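PrgB (Enterococcus faecalis, PDB 6EVU) promotes cell aggregation, biofilm formation and plasmid conjugation as a cell-wall-anchored surface protein that binds and compacts DNA, here represented by its adhesin domain. Local coordinates at residues Asp168-Leu173 / Ala211-Asp216; Phe193-Ser198 / Ile280-Gly285; Leu104-Pro109 / Tyr133-Ser138. One frame throughout, in Å; residues are numbered along the deposited sequence.

Contact 1. Residues Asp168-Leu173 / Ala211-Asp216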
# COMPACT_ATOMS: atom_id res chain seq x y z
N ASP A 168 13.92 -5.24 -3.05
CA ASP A 168 12.68 -4.57 -2.67
C ASP A 168 11.85 -5.40 -1.70
O ASP A 168 11.89 -6.63 -1.69
CB ASP A 168 11.81 -4.29 -3.92
CG ASP A 168 12.38 -3.21 -4.84
OD1 ASP A 168 13.40 -2.60 -4.48
OD2 ASP A 168 11.77 -3.00 -5.92
N VAL A 169 11.09 -4.71 -0.87
CA VAL A 169 9.84 -5.25 -0.35
C VAL A 169 8.80 -5.04 -1.45
O VAL A 169 8.67 -3.93 -1.94
CB VAL A 169 9.43 -4.54 0.95
CG1 VAL A 169 8.08 -5.00 1.45
CG2 VAL A 169 10.50 -4.81 2.02
N LYS A 170 8.07 -6.09 -1.83
CA LYS A 170 6.98 -5.90 -2.81
C LYS A 170 5.88 -6.94 -2.64
O LYS A 170 6.17 -8.12 -2.46
CB LYS A 170 7.52 -5.90 -4.26
CG LYS A 170 6.42 -5.38 -5.24
CD LYS A 170 6.96 -5.16 -6.63
CE LYS A 170 7.08 -6.45 -7.42
NZ LYS A 170 7.56 -6.19 -8.87
N THR A 171 4.62 -6.48 -2.66
CA THR A 171 3.44 -7.28 -2.42
C THR A 171 2.42 -6.95 -3.51
O THR A 171 2.14 -5.76 -3.75
CB THR A 171 2.81 -6.98 -1.05
OG1 THR A 171 3.82 -7.16 -0.01
CG2 THR A 171 1.65 -7.91 -0.78
N ARG A 172 1.82 -7.99 -4.10
CA ARG A 172 0.69 -7.81 -5.02
C ARG A 172 -0.60 -7.83 -4.21
O ARG A 172 -0.78 -8.65 -3.29
CB ARG A 172 0.66 -8.92 -6.10
CG ARG A 172 -0.51 -8.65 -7.11
CD ARG A 172 -0.22 -9.35 -8.42
NE ARG A 172 -0.16 -10.78 -8.18
CZ ARG A 172 0.40 -11.67 -8.99
NH1 ARG A 172 1.00 -11.29 -10.13
NH2 ARG A 172 0.37 -12.95 -8.64
N LEU A 173 -1.49 -6.88 -4.52
CA LEU A 173 -2.81 -6.81 -3.90
C LEU A 173 -3.86 -6.85 -5.01
O LEU A 173 -3.84 -6.01 -5.93
CB LEU A 173 -2.98 -5.53 -3.04
CG LEU A 173 -4.39 -5.23 -2.51
CD1 LEU A 173 -4.91 -6.40 -1.62
CD2 LEU A 173 -4.29 -4.01 -1.65
N ALA A 211 12.45 4.53 -0.84
CA ALA A 211 11.15 5.09 -1.20
C ALA A 211 10.09 4.00 -1.18
O ALA A 211 10.37 2.86 -1.56
CB ALA A 211 11.15 5.72 -2.59
N GLU A 212 8.90 4.37 -0.72
CA GLU A 212 7.68 3.56 -0.92
C GLU A 212 7.15 3.83 -2.33
O GLU A 212 7.20 4.97 -2.82
CB GLU A 212 6.62 3.87 0.15
CG GLU A 212 7.21 3.78 1.53
CD GLU A 212 6.19 3.64 2.63
OE1 GLU A 212 4.98 3.80 2.37
OE2 GLU A 212 6.62 3.44 3.79
N PHE A 213 6.72 2.75 -3.01
CA PHE A 213 6.29 2.81 -4.42
C PHE A 213 5.05 1.96 -4.64
O PHE A 213 4.66 1.14 -3.80
CB PHE A 213 7.40 2.31 -5.38
CG PHE A 213 7.75 0.83 -5.20
CD1 PHE A 213 7.06 -0.16 -5.90
CD2 PHE A 213 8.80 0.46 -4.36
CE1 PHE A 213 7.38 -1.49 -5.76
CE2 PHE A 213 9.16 -0.88 -4.23
CZ PHE A 213 8.45 -1.86 -4.91
N VAL A 214 4.43 2.17 -5.81
CA VAL A 214 3.51 1.22 -6.43
C VAL A 214 4.03 0.86 -7.81
O VAL A 214 4.81 1.60 -8.41
CB VAL A 214 2.09 1.80 -6.49
CG1 VAL A 214 1.56 1.94 -5.08
CG2 VAL A 214 2.06 3.22 -7.27
N SER A 215 3.61 -0.30 -8.32
CA SER A 215 4.12 -0.79 -9.60
C SER A 215 3.21 -1.91 -10.09
O SER A 215 2.28 -2.34 -9.39
CB SER A 215 5.56 -1.29 -9.47
OG SER A 215 5.54 -2.44 -8.65
N ASP A 216 3.53 -2.43 -11.29
CA ASP A 216 2.92 -3.65 -11.82
C ASP A 216 1.40 -3.58 -11.75
O ASP A 216 0.71 -4.49 -11.29
CB ASP A 216 3.46 -4.88 -11.11
CG ASP A 216 4.96 -4.93 -11.14
OD1 ASP A 216 5.50 -5.03 -12.25
OD2 ASP A 216 5.59 -4.79 -10.06

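Contact 2. Residues Phe193-Ser198 / Ile280-Gly285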
# COMPACT_ATOMS: atom_id res chain seq x y z
N PHE A 193 -13.38 2.18 -11.77
CA PHE A 193 -13.00 2.31 -10.37
C PHE A 193 -11.84 3.28 -10.26
O PHE A 193 -10.91 3.24 -11.08
CB PHE A 193 -12.52 0.98 -9.80
CG PHE A 193 -13.59 -0.03 -9.58
CD1 PHE A 193 -14.94 0.32 -9.54
CD2 PHE A 193 -13.24 -1.36 -9.41
CE1 PHE A 193 -15.91 -0.68 -9.29
CE2 PHE A 193 -14.21 -2.32 -9.16
CZ PHE A 193 -15.50 -2.02 -9.11
N ALA A 194 -11.86 4.11 -9.23
CA ALA A 194 -10.72 4.95 -8.91
C ALA A 194 -10.32 4.71 -7.46
O ALA A 194 -11.16 4.72 -6.55
CB ALA A 194 -11.04 6.44 -9.17
N TYR A 195 -9.03 4.57 -7.24
CA TYR A 195 -8.53 4.32 -5.90
C TYR A 195 -7.27 5.14 -5.66
O TYR A 195 -6.58 5.53 -6.61
CB TYR A 195 -8.22 2.85 -5.64
CG TYR A 195 -7.39 2.10 -6.70
CD1 TYR A 195 -7.96 1.59 -7.86
CD2 TYR A 195 -6.04 1.89 -6.49
CE1 TYR A 195 -7.15 0.87 -8.82
CE2 TYR A 195 -5.24 1.17 -7.38
CZ TYR A 195 -5.80 0.68 -8.53
OH TYR A 195 -5.01 -0.04 -9.38
N ALA A 196 -7.03 5.45 -4.39
CA ALA A 196 -5.92 6.31 -4.02
C ALA A 196 -4.63 5.50 -3.89
O ALA A 196 -4.63 4.35 -3.45
CB ALA A 196 -6.21 6.99 -2.69
N LEU A 197 -3.52 6.13 -4.23
CA LEU A 197 -2.21 5.58 -3.94
C LEU A 197 -1.58 6.74 -3.20
O LEU A 197 -1.21 7.75 -3.81
CB LEU A 197 -1.43 5.19 -5.20
CG LEU A 197 -2.30 4.25 -6.05
CD1 LEU A 197 -1.87 4.25 -7.47
CD2 LEU A 197 -2.26 2.89 -5.42
N SER A 198 -1.53 6.64 -1.88
CA SER A 198 -1.20 7.76 -1.02
C SER A 198 0.01 7.46 -0.15
O SER A 198 0.51 6.33 -0.10
CB SER A 198 -2.38 8.14 -0.12
OG SER A 198 -3.41 8.68 -0.94
N ILE A 280 -9.57 -4.54 -9.53
CA ILE A 280 -8.41 -3.82 -9.01
C ILE A 280 -7.26 -4.77 -8.72
O ILE A 280 -7.43 -5.76 -8.00
CB ILE A 280 -8.78 -3.07 -7.72
CG1 ILE A 280 -9.74 -1.92 -8.07
CG2 ILE A 280 -7.51 -2.56 -7.00
CD1 ILE A 280 -10.21 -1.17 -6.81
N SER A 281 -6.08 -4.44 -9.20
CA SER A 281 -4.91 -5.28 -8.89
C SER A 281 -3.65 -4.49 -9.19
O SER A 281 -3.56 -3.87 -10.25
CB SER A 281 -4.93 -6.54 -9.72
OG SER A 281 -3.87 -7.42 -9.33
N PHE A 282 -2.71 -4.46 -8.26
CA PHE A 282 -1.50 -3.66 -8.44
C PHE A 282 -0.51 -4.13 -7.38
O PHE A 282 -0.87 -4.94 -6.51
CB PHE A 282 -1.78 -2.16 -8.31
CG PHE A 282 -2.31 -1.79 -6.94
CD1 PHE A 282 -3.64 -1.94 -6.62
CD2 PHE A 282 -1.41 -1.30 -5.97
CE1 PHE A 282 -4.11 -1.67 -5.34
CE2 PHE A 282 -1.85 -1.00 -4.68
CZ PHE A 282 -3.21 -1.19 -4.36
N SER A 283 0.74 -3.63 -7.46
CA SER A 283 1.69 -3.96 -6.38
C SER A 283 2.16 -2.72 -5.62
O SER A 283 2.20 -1.60 -6.15
CB SER A 283 2.91 -4.72 -6.93
OG SER A 283 2.46 -5.93 -7.46
N PHE A 284 2.55 -2.93 -4.36
CA PHE A 284 3.11 -1.81 -3.58
C PHE A 284 4.36 -2.30 -2.87
O PHE A 284 4.51 -3.49 -2.60
CB PHE A 284 2.07 -1.20 -2.59
CG PHE A 284 1.54 -2.20 -1.56
CD1 PHE A 284 2.17 -2.36 -0.35
CD2 PHE A 284 0.40 -2.95 -1.85
CE1 PHE A 284 1.68 -3.27 0.60
CE2 PHE A 284 -0.11 -3.87 -0.88
CZ PHE A 284 0.57 -4.02 0.33
N GLY A 285 5.24 -1.40 -2.47
CA GLY A 285 6.44 -1.88 -1.83
C GLY A 285 7.38 -0.78 -1.40
O GLY A 285 6.98 0.38 -1.20

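Contact 3. Residues Leu104-Pro109 / Tyr133-Ser138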
# COMPACT_ATOMS: atom_id res chain seq x y z
N LEU A 104 3.65 -13.96 5.03
CA LEU A 104 3.48 -14.04 3.57
C LEU A 104 4.70 -14.73 2.97
O LEU A 104 5.85 -14.40 3.29
CB LEU A 104 3.33 -12.67 2.90
CG LEU A 104 2.17 -11.81 3.44
CD1 LEU A 104 2.22 -10.49 2.65
CD2 LEU A 104 0.89 -12.53 3.21
N GLU A 105 4.44 -15.70 2.08
CA GLU A 105 5.50 -16.48 1.48
C GLU A 105 5.31 -16.48 -0.02
O GLU A 105 4.18 -16.37 -0.51
CB GLU A 105 5.49 -17.94 2.01
CG GLU A 105 5.71 -18.00 3.54
CD GLU A 105 5.67 -19.42 4.03
OE1 GLU A 105 4.61 -19.90 4.52
OE2 GLU A 105 6.70 -20.09 3.87
N LYS A 106 6.42 -16.68 -0.74
CA LYS A 106 6.37 -16.76 -2.18
C LYS A 106 5.41 -17.88 -2.59
O LYS A 106 5.43 -18.97 -2.00
CB LYS A 106 7.78 -17.05 -2.72
CG LYS A 106 7.94 -16.73 -4.22
CD LYS A 106 7.81 -15.25 -4.52
CE LYS A 106 7.93 -14.91 -6.03
NZ LYS A 106 6.71 -15.11 -6.89
N ASN A 107 4.60 -17.58 -3.59
CA ASN A 107 3.67 -18.48 -4.27
C ASN A 107 2.53 -18.95 -3.40
O ASN A 107 1.92 -19.99 -3.69
CB ASN A 107 4.39 -19.72 -4.85
CG ASN A 107 5.52 -19.36 -5.78
OD1 ASN A 107 5.34 -18.54 -6.69
ND2 ASN A 107 6.71 -19.94 -5.54
N LYS A 108 2.24 -18.25 -2.29
CA LYS A 108 1.17 -18.63 -1.37
C LYS A 108 0.31 -17.39 -1.10
O LYS A 108 0.49 -16.71 -0.08
CB LYS A 108 1.77 -19.18 -0.08
CG LYS A 108 2.54 -20.49 -0.33
CD LYS A 108 3.48 -20.86 0.78
CE LYS A 108 4.31 -22.10 0.34
NZ LYS A 108 5.59 -22.30 1.18
N PRO A 109 -0.63 -17.07 -2.00
CA PRO A 109 -1.49 -15.89 -1.82
C PRO A 109 -2.39 -16.06 -0.62
O PRO A 109 -2.85 -17.17 -0.33
CB PRO A 109 -2.29 -15.80 -3.13
CG PRO A 109 -2.12 -17.16 -3.78
CD PRO A 109 -0.87 -17.78 -3.28
N TYR A 133 -3.38 -10.90 -0.95
CA TYR A 133 -1.99 -10.45 -0.85
C TYR A 133 -1.06 -11.56 -1.28
O TYR A 133 -1.20 -12.68 -0.82
CB TYR A 133 -1.67 -10.11 0.60
CG TYR A 133 -2.51 -8.97 1.12
CD1 TYR A 133 -3.77 -9.19 1.73
CD2 TYR A 133 -1.99 -7.66 1.07
CE1 TYR A 133 -4.49 -8.08 2.26
CE2 TYR A 133 -2.74 -6.60 1.57
CZ TYR A 133 -3.95 -6.83 2.15
OH TYR A 133 -4.73 -5.85 2.68
N GLU A 134 -0.10 -11.23 -2.15
CA GLU A 134 0.87 -12.22 -2.57
C GLU A 134 2.24 -11.58 -2.53
O GLU A 134 2.49 -10.60 -3.23
CB GLU A 134 0.55 -12.77 -3.96
CG GLU A 134 1.46 -13.93 -4.26
CD GLU A 134 1.06 -14.71 -5.49
OE1 GLU A 134 -0.06 -14.53 -6.07
OE2 GLU A 134 1.93 -15.56 -5.89
N LEU A 135 3.15 -12.17 -1.74
CA LEU A 135 4.54 -11.76 -1.77
C LEU A 135 5.11 -11.81 -3.19
O LEU A 135 4.94 -12.80 -3.92
CB LEU A 135 5.39 -12.64 -0.83
CG LEU A 135 6.89 -12.34 -0.65
CD1 LEU A 135 7.30 -12.89 0.73
CD2 LEU A 135 7.81 -13.03 -1.74
N GLN A 136 5.82 -10.73 -3.54
CA GLN A 136 6.62 -10.67 -4.76
C GLN A 136 8.12 -10.44 -4.55
O GLN A 136 8.93 -10.98 -5.33
CB GLN A 136 6.05 -9.58 -5.67
CG GLN A 136 4.67 -10.01 -6.17
CD GLN A 136 4.16 -9.07 -7.21
OE1 GLN A 136 4.10 -7.89 -6.97
NE2 GLN A 136 3.80 -9.59 -8.39
N SER A 137 8.52 -9.69 -3.52
CA SER A 137 9.94 -9.48 -3.26
C SER A 137 10.11 -9.29 -1.74
O SER A 137 9.26 -8.70 -1.08
CB SER A 137 10.49 -8.25 -4.00
OG SER A 137 11.91 -8.12 -3.87
N SER A 138 11.21 -9.85 -1.23
CA SER A 138 11.52 -9.69 0.19
C SER A 138 13.02 -9.64 0.38
O SER A 138 13.72 -10.48 -0.18
CB SER A 138 10.96 -10.83 1.06
OG SER A 138 11.64 -10.93 2.32
O HOH W 1 2.29 -14.46 -0.21
O HOH W 2 4.50 -15.10 -5.07

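Contact 1. Residues Asp168-Leu173 / Ala211-Asp216
OD2 of D216 is gripped by two donors: K170 NZ reaches it across the contact in a 2.7 Å salt bridge, and S215 OG donates to it from the same strand end. The two arrive on opposite faces of the carboxylate plane, the lysine tilted 36° out of it and the serine hydroxyl 53°. K170 has its CG anti to the backbone N (chi1 -168°) and bends at chi3, which carries the ammonium down onto the aspartate. On the way, its CD lies in the plane of the F213 ring, 3.8 Å from CE1 at the edge, and passes 3.7 Å from S215 OG. Farther along the ring, F213 CZ sits obliquely to V169 O (3.6 Å) and to D168 OD2 (3.7 Å). D168 OD2 forms a salt bridge with K238, OD1 is hydrogen-bonded to T287, and K238 also makes a cation-pi contact with F213. Strands 169-173 and 211-215 run in broadly the same direction on either side of strand 280-287 in one sheet, and these side chains bridge over it. Each carboxylate has a lysine partner, which probably offsets its charge, with the F213 ring and the alkyl part of K170 filling the ground between the pairs.

Contact 2. Residues Phe193-Ser198 / Ile280-Gly285
F193, Y195 and L197 face I280 and F282 across the apolar interior of a beta sandwich, probably the lectin-like one of antigen I/II adhesins. Strand 193-197 edges a three-stranded sheet and strand 280-285 belongs to the large sheet; their segment axes come within 9.6 Å, and no hydrogen bond joins them. The dense part is around I280. Its CG2 methyl sits over one face of the Y195 ring, 4.1 Å from the centroid and displaced toward the rim. The other branch reaches the same ring through CD1, 3.7 Å from Y195 CD1, while its CG1 also meets F193 CD2 obliquely at 3.8 Å. Y195 and F282 both hold CG between the backbone N and the carbonyl carbon (chi1 48° and 62°), which stands their rings in the gap between the sheets; there they slide past one another, planes 27° apart with little overlap. Y195 OH is hydrogen-bonded to N221 OD1, which also takes the backbone NH of S281.

Packing thins toward L197, whose one link to this strand is over the F282 face, and F284 turns its ring away to stack on F302. On the far side of strand 280-285 the partly exposed S281 points away from the interior and bonds T174. Between the two aromatic rings, the nearest atoms are Y195 CE2 and F282 CD1, 3.6 Å apart.

Contact 3. Residues Leu104-Pro109 / Tyr133-Ser138
Residues E105 to K108 make a type II beta turn, closed by K108 N to E105 O, that lies against strand 133-137 with the CA atoms of P109 and E134 just 4.4 Å apart. No direct hydrogen bond crosses; two waters do that work. One donates to the carbonyls of E105 and K108 and accepts from L135 N, so a single molecule joins both ends of the turn to the strand. The other has four partners: it accepts from K106 NZ and N107 N and donates to E134 OE2 and, at 2.6 Å, to L135 O. The direct backbone touch is the CA-H...O contact from P109 CA to Y133 O, 3.4 Å.

L135 is the apolar centre. Its chi1 of -177° sends CG away from the backbone N, and the methyls are split between two neighbours: CD1 lies 3.3 Å from L104 O, and CD2 is 3.6 Å from K106 CD. K106 crosses the leucine at about a right angle, bending at chi2 and again at chi4 to bring its ammonium round to the second water. E134 runs extended alongside P109, the two side chains pointing the same way, with OE1 3.9 Å from P109 CB. The same OE1 is in a salt bridge with R172, so the carboxylate is shared between that arginine and the water at OE2; the K106 charge, its NZ 4.9 Å from E134 OE2, may add to its stabilisation. Beneath the turn L104 packs inward against L135 and Y133.

Next along, Q136 and S137 both face K170, a classic beta bulge. The whole arrangement is that of a tight turn at the rim of a beta sandwich, leading from strand 99-104 of one sheet into strand 110-115 of the other.

All three contacts meet on the large antiparallel sheet, where strands 124-137, 169-179, 280-287 and 211-215 lie side by side in that order. Contact 3 reaches it from the rim turn, contact 1 spans strand 280-287, and contact 2 joins that strand to the smaller sheet behind it. The centres of contacts 1 and 2 lie about 10 Å apart, those of 1 and 3 about 12 Å, and those of 2 and 3 about 17 Å. Along the chain contact 3 closes first; the segments of contacts 1 and 2 then alternate, interlocking distant parts of the sequence. S283 touches both ends of this row, through Q136 and S215, consistent with one continuous adhesin domain.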